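Local coordinates for glycoside hydrolase family protein (Novosphingobium sp. PP1Y, PDB 6Q2F) that hydrolyses alpha-L-rhamnosides as an alpha-L-rhamnosidase, probably releasing rhamnose from the end of a glycoside, at residues P928-P933 against V952-D957; S722-T727 against G902-L907. All coordinates share one frame; numbering follows the deposited sequence.

Contact 1 (P928-P933 against V952-D957); sequences PELWHP and VPLHLD
Leu930 and Leu954 reach each other through the same pair of torsions. In each, CG stands anti to the carbonyl carbon and beside the backbone N (chi1 -57° in Leu930, -73° in Leu954), and CD1 extends the chain away from CA. The other branch, CD2, makes the contact. Leu930 CD2 lies 3.7 Å from Leu954 CD2, and the two side chains slide past one another in opposite directions.

Pro928 and Val952 form the second pair. Val952 keeps CG1 anti to the backbone N, which places CG2 beside that N. There CG2 meets the proline ring, 3.9 Å from Pro928 CG.

The backbones stay well apart, with the CA atoms of Leu930 and Leu954 9.5 Å from each other. Strands 926-932 and 949-956 both pair with strand 937-946, yet their side chains meet in the interior, which suggests that the sheet curls here. Val964 adds to the packing at Leu930, and Ile941 does so at Val952. The alternate residues Glu929 and Trp931 turn elsewhere: Glu929 forms a salt bridge with Lys968, and the Trp931 ring meets that of Phe46.

Both pairs are purely aliphatic and buried, and they bury just 130 Å² between the segments. Their chemistry implies cohesion through shape and exclusion of water. Polar bonds that set each strand's register run to sheet neighbours, as from Leu930 to Glu939 and Leu954 to Ile917.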
loop_
_atom_site.group_PDB
_atom_site.type_symbol
_atom_site.label_atom_id
_atom_site.label_comp_id
_atom_site.label_asym_id
_atom_site.label_seq_id
_atom_site.Cartn_x
_atom_site.Cartn_y
_atom_site.Cartn_z
ATOM N N PRO A 928 -1.187 36.539 3.547
ATOM C CA PRO A 928 -1.060 35.206 4.134
ATOM C C PRO A 928 -1.227 35.267 5.635
ATOM O O PRO A 928 -0.974 36.292 6.262
ATOM C CB PRO A 928 0.359 34.777 3.742
ATOM C CG PRO A 928 1.092 36.064 3.502
ATOM C CD PRO A 928 0.082 37.046 3.005
ATOM N N GLU A 929 -1.689 34.154 6.201
ATOM C CA GLU A 929 -1.706 33.948 7.641
ATOM C C GLU A 929 -1.244 32.531 7.928
ATOM O O GLU A 929 -1.488 31.615 7.134
ATOM C CB GLU A 929 -3.103 34.151 8.234
ATOM C CG GLU A 929 -3.563 35.599 8.297
ATOM C CD GLU A 929 -4.917 35.742 8.982
ATOM O OE1 GLU A 929 -5.747 34.808 8.869
ATOM O OE2 GLU A 929 -5.140 36.779 9.646
ATOM N N LEU A 930 -0.556 32.359 9.057
ATOM C CA LEU A 930 -0.253 31.013 9.532
ATOM C C LEU A 930 -1.424 30.466 10.332
ATOM O O LEU A 930 -1.927 31.135 11.241
ATOM C CB LEU A 930 0.998 30.990 10.407
ATOM C CG LEU A 930 2.286 31.530 9.816
ATOM C CD1 LEU A 930 3.417 31.411 10.834
ATOM C CD2 LEU A 930 2.610 30.812 8.528
ATOM N N TRP A 931 -1.849 29.244 10.006
ATOM C CA TRP A 931 -2.852 28.524 10.782
ATOM C C TRP A 931 -2.193 27.341 11.469
ATOM O O TRP A 931 -1.505 26.551 10.824
ATOM C CB TRP A 931 -4.007 28.039 9.906
ATOM C CG TRP A 931 -4.866 29.121 9.355
ATOM C CD1 TRP A 931 -4.481 30.387 9.022
ATOM C CD2 TRP A 931 -6.271 29.039 9.063
ATOM N NE1 TRP A 931 -5.559 31.101 8.546
ATOM C CE2 TRP A 931 -6.666 30.295 8.557
ATOM C CE3 TRP A 931 -7.235 28.030 9.200
ATOM C CZ2 TRP A 931 -7.975 30.571 8.178
ATOM C CZ3 TRP A 931 -8.540 28.300 8.819
ATOM C CH2 TRP A 931 -8.900 29.563 8.311
ATOM N N HIS A 932 -2.388 27.232 12.782
ATOM C CA HIS A 932 -1.697 26.227 13.574
ATOM C C HIS A 932 -2.664 25.122 13.958
ATOM O O HIS A 932 -3.636 25.391 14.677
ATOM C CB HIS A 932 -1.092 26.851 14.832
ATOM C CG HIS A 932 -0.078 27.909 14.559
ATOM N ND1 HIS A 932 1.229 27.620 14.229
ATOM C CD2 HIS A 932 -0.169 29.261 14.613
ATOM C CE1 HIS A 932 1.895 28.754 14.079
ATOM N NE2 HIS A 932 1.071 29.762 14.304
ATOM N N PRO A 933 -2.461 23.880 13.516
ATOM C CA PRO A 933 -3.407 22.815 13.902
ATOM C C PRO A 933 -3.321 22.420 15.368
ATOM O O PRO A 933 -4.274 21.807 15.872
ATOM C CB PRO A 933 -3.033 21.647 12.972
ATOM C CG PRO A 933 -1.624 21.937 12.520
ATOM C CD PRO A 933 -1.539 23.455 12.444
ATOM N N VAL A 952 7.333 35.072 1.994
ATOM C CA VAL A 952 7.036 35.117 3.401
ATOM C C VAL A 952 8.179 34.620 4.213
ATOM O O VAL A 952 8.633 33.541 3.985
ATOM C CB VAL A 952 5.830 34.235 3.704
ATOM C CG1 VAL A 952 5.445 34.298 5.155
ATOM C CG2 VAL A 952 4.674 34.629 2.840
ATOM N N PRO A 953 8.657 35.375 5.181
ATOM C CA PRO A 953 9.741 34.849 6.002
ATOM C C PRO A 953 9.131 33.883 7.016
ATOM O O PRO A 953 8.213 34.238 7.693
ATOM C CB PRO A 953 10.302 36.074 6.680
ATOM C CG PRO A 953 9.206 37.047 6.669
ATOM C CD PRO A 953 8.413 36.790 5.439
ATOM N N LEU A 954 9.646 32.682 7.098
ATOM C CA LEU A 954 9.089 31.669 7.983
ATOM C C LEU A 954 10.169 31.134 8.899
ATOM O O LEU A 954 11.296 30.874 8.464
ATOM C CB LEU A 954 8.482 30.494 7.205
ATOM C CG LEU A 954 7.162 30.716 6.477
ATOM C CD1 LEU A 954 6.757 29.408 5.847
ATOM C CD2 LEU A 954 6.091 31.192 7.442
ATOM N N HIS A 955 9.816 30.961 10.160
ATOM C CA HIS A 955 10.615 30.150 11.056
ATOM C C HIS A 955 9.874 28.845 11.254
ATOM O O HIS A 955 8.681 28.847 11.568
ATOM C CB HIS A 955 10.855 30.817 12.409
ATOM C CG HIS A 955 11.610 29.938 13.351
ATOM N ND1 HIS A 955 12.985 29.862 13.347
ATOM C CD2 HIS A 955 11.181 29.039 14.271
ATOM C CE1 HIS A 955 13.374 28.987 14.258
ATOM N NE2 HIS A 955 12.300 28.472 14.830
ATOM N N LEU A 956 10.572 27.740 11.066
ATOM C CA LEU A 956 9.987 26.424 11.257
ATOM C C LEU A 956 10.793 25.691 12.319
ATOM O O LEU A 956 12.004 25.512 12.164
ATOM C CB LEU A 956 9.968 25.650 9.938
ATOM C CG LEU A 956 8.983 26.203 8.902
ATOM C CD1 LEU A 956 9.120 25.472 7.563
ATOM C CD2 LEU A 956 7.565 26.084 9.436
ATOM N N ASP A 957 10.133 25.297 13.403
ATOM C CA ASP A 957 10.798 24.429 14.359
ATOM C C ASP A 957 11.091 23.088 13.695
ATOM O O ASP A 957 10.533 22.751 12.641
ATOM C CB ASP A 957 9.936 24.218 15.606
ATOM C CG ASP A 957 9.600 25.510 16.317
ATOM O OD1 ASP A 957 10.506 26.371 16.440
ATOM O OD2 ASP A 957 8.434 25.660 16.753
#

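Contact 2 (S722-T727 against G902-L907); sequences SLLLQT and GEIYYL
Leu725 and Tyr906 cross at about a right angle. From Leu725 CB the chain runs through CG to two methyls, and both meet the tyrosine. Leu725 CD2 rests 4.0 Å from Tyr906 CB. Leu725 CD1 sits over the middle of one ring face, 4.2 Å from the Tyr906 centroid and 11° off the ring normal, as a CH-pi contact. The Tyr906 side chain also touches Phe668 of helix 657-670.

Ile904 fills the other end. Its CD1 lies 4.1 Å from Thr727 CG2 and 4.4 Å from Leu724 CD2. Thr727 turns OG1 beside its own backbone N (chi1 -62°), so the hydroxyl can donate back to Leu723 O at 2.8 Å while CG2 faces Ile904. Gln726 N donates to the same Leu723 O from the opposite face of the carbonyl. With an alanine in place of Thr727, Leu723 O would keep the Gln726 N bond, but the turn would probably be less firmly held and a gap is likely to open beside Ile904 CD1.

The contact sets the C-terminal part of helix 712-726, which follows the parallel barrel, against strand 902-908. Polar groups bond within 722-727 or outside the contact, as Thr727 O to Arg897. Dispersion and one CH-pi contact hold the meeting surface.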
loop_
_atom_site.group_PDB
_atom_site.type_symbol
_atom_site.label_atom_id
_atom_site.label_comp_id
_atom_site.label_asym_id
_atom_site.label_seq_id
_atom_site.Cartn_x
_atom_site.Cartn_y
_atom_site.Cartn_z
ATOM N N SER A 722 -6.544 17.602 8.800
ATOM C CA SER A 722 -7.367 16.929 7.803
ATOM C C SER A 722 -8.381 17.892 7.206
ATOM O O SER A 722 -8.622 17.875 5.997
ATOM C CB SER A 722 -8.094 15.740 8.440
ATOM O OG SER A 722 -7.181 14.823 9.034
ATOM N N LEU A 723 -8.987 18.742 8.049
ATOM C CA LEU A 723 -9.990 19.689 7.562
ATOM C C LEU A 723 -9.430 20.549 6.437
ATOM O O LEU A 723 -10.005 20.614 5.337
ATOM C CB LEU A 723 -10.492 20.572 8.713
ATOM C CG LEU A 723 -11.301 21.786 8.256
ATOM C CD1 LEU A 723 -12.672 21.365 7.668
ATOM C CD2 LEU A 723 -11.457 22.838 9.361
ATOM N N LEU A 724 -8.302 21.223 6.697
ATOM C CA LEU A 724 -7.714 22.075 5.663
ATOM C C LEU A 724 -7.288 21.246 4.459
ATOM O O LEU A 724 -7.453 21.676 3.307
ATOM C CB LEU A 724 -6.537 22.846 6.235
ATOM C CG LEU A 724 -6.851 23.767 7.435
ATOM C CD1 LEU A 724 -5.671 24.699 7.788
ATOM C CD2 LEU A 724 -8.044 24.631 7.095
ATOM N N LEU A 725 -6.766 20.034 4.702
ATOM C CA LEU A 725 -6.297 19.174 3.626
ATOM C C LEU A 725 -7.435 18.481 2.880
ATOM O O LEU A 725 -7.187 17.798 1.881
ATOM C CB LEU A 725 -5.289 18.172 4.183
ATOM C CG LEU A 725 -3.989 18.940 4.551
ATOM C CD1 LEU A 725 -3.041 18.071 5.378
ATOM C CD2 LEU A 725 -3.276 19.368 3.276
ATOM N N GLN A 726 -8.678 18.674 3.301
ATOM C CA GLN A 726 -9.822 18.281 2.482
ATOM C C GLN A 726 -10.467 19.457 1.765
ATOM O O GLN A 726 -11.352 19.250 0.933
ATOM C CB GLN A 726 -10.885 17.586 3.351
ATOM C CG GLN A 726 -10.423 16.288 3.984
ATOM C CD GLN A 726 -11.421 15.734 4.994
ATOM O OE1 GLN A 726 -12.582 16.144 5.033
ATOM N NE2 GLN A 726 -10.966 14.792 5.816
ATOM N N THR A 727 -10.065 20.674 2.090
ATOM C CA THR A 727 -10.758 21.870 1.633
ATOM C C THR A 727 -10.444 22.147 0.169
ATOM O O THR A 727 -9.316 21.950 -0.279
ATOM C CB THR A 727 -10.360 23.076 2.502
ATOM O OG1 THR A 727 -10.762 22.816 3.848
ATOM C CG2 THR A 727 -11.025 24.356 2.015
ATOM N N GLY A 902 -9.557 31.109 -1.784
ATOM C CA GLY A 902 -8.125 31.349 -1.808
ATOM C C GLY A 902 -7.322 30.063 -1.723
ATOM O O GLY A 902 -7.816 28.978 -1.987
ATOM N N GLU A 903 -6.043 30.223 -1.382
ATOM C CA GLU A 903 -5.078 29.134 -1.387
ATOM C C GLU A 903 -4.762 28.701 0.038
ATOM O O GLU A 903 -4.811 29.502 0.971
ATOM C CB GLU A 903 -3.773 29.564 -2.060
ATOM C CG GLU A 903 -3.988 30.456 -3.245
ATOM C CD GLU A 903 -4.830 29.774 -4.286
ATOM O OE1 GLU A 903 -4.492 28.622 -4.640
ATOM O OE2 GLU A 903 -5.826 30.373 -4.730
ATOM N N ILE A 904 -4.421 27.425 0.185
ATOM C CA ILE A 904 -3.883 26.888 1.424
ATOM C C ILE A 904 -2.639 26.095 1.061
ATOM O O ILE A 904 -2.723 25.149 0.274
ATOM C CB ILE A 904 -4.885 25.988 2.152
ATOM C CG1 ILE A 904 -6.152 26.763 2.501
ATOM C CG2 ILE A 904 -4.232 25.392 3.400
ATOM C CD1 ILE A 904 -7.278 25.824 2.888
ATOM N N TYR A 905 -1.484 26.502 1.598
ATOM C CA TYR A 905 -0.261 25.722 1.470
ATOM C C TYR A 905 0.025 25.021 2.780
ATOM O O TYR A 905 -0.090 25.618 3.851
ATOM C CB TYR A 905 0.935 26.592 1.074
ATOM C CG TYR A 905 0.894 27.072 -0.346
ATOM C CD1 TYR A 905 0.153 28.199 -0.684
ATOM C CD2 TYR A 905 1.598 26.421 -1.350
ATOM C CE1 TYR A 905 0.103 28.671 -1.983
ATOM C CE2 TYR A 905 1.548 26.890 -2.668
ATOM C CZ TYR A 905 0.802 28.021 -2.966
ATOM O OH TYR A 905 0.737 28.518 -4.246
ATOM N N TYR A 906 0.359 23.742 2.687
ATOM C CA TYR A 906 0.775 22.945 3.829
ATOM C C TYR A 906 2.255 22.668 3.672
ATOM O O TYR A 906 2.665 22.145 2.639
ATOM C CB TYR A 906 -0.007 21.631 3.885
ATOM C CG TYR A 906 0.330 20.728 5.054
ATOM C CD1 TYR A 906 0.147 21.147 6.367
ATOM C CD2 TYR A 906 0.816 19.451 4.845
ATOM C CE1 TYR A 906 0.434 20.304 7.445
ATOM C CE2 TYR A 906 1.107 18.610 5.907
ATOM C CZ TYR A 906 0.904 19.030 7.194
ATOM O OH TYR A 906 1.194 18.156 8.233
ATOM N N LEU A 907 3.040 23.005 4.698
ATOM C CA LEU A 907 4.490 22.845 4.694
ATOM C C LEU A 907 4.922 21.967 5.865
ATOM O O LEU A 907 4.400 22.103 6.981
ATOM C CB LEU A 907 5.199 24.199 4.813
ATOM C CG LEU A 907 4.814 25.372 3.903
ATOM C CD1 LEU A 907 5.799 26.531 4.086
ATOM C CD2 LEU A 907 4.804 24.937 2.458
#

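Overall arrangement
Both contacts are buried, and they meet the same antiparallel sheet with centres about 13 Å apart. Contact 1 is internal to that sheet and ties two of its strands by aliphatic groups alone. Contact 2 is an interface between parts of the fold: it brings in helix 712-726, buries more surface (219 against 130 Å²) and adds an aromatic face. The two touch directly. Trp931 CE3 packs 3.9 Å from Leu724 CD1, so strand 926-932 also borders the helix. On the strand side, Leu954 packs on Leu907. Strand 961-967, paired with both 902-908 and 926-932, links the contacts through the sheet.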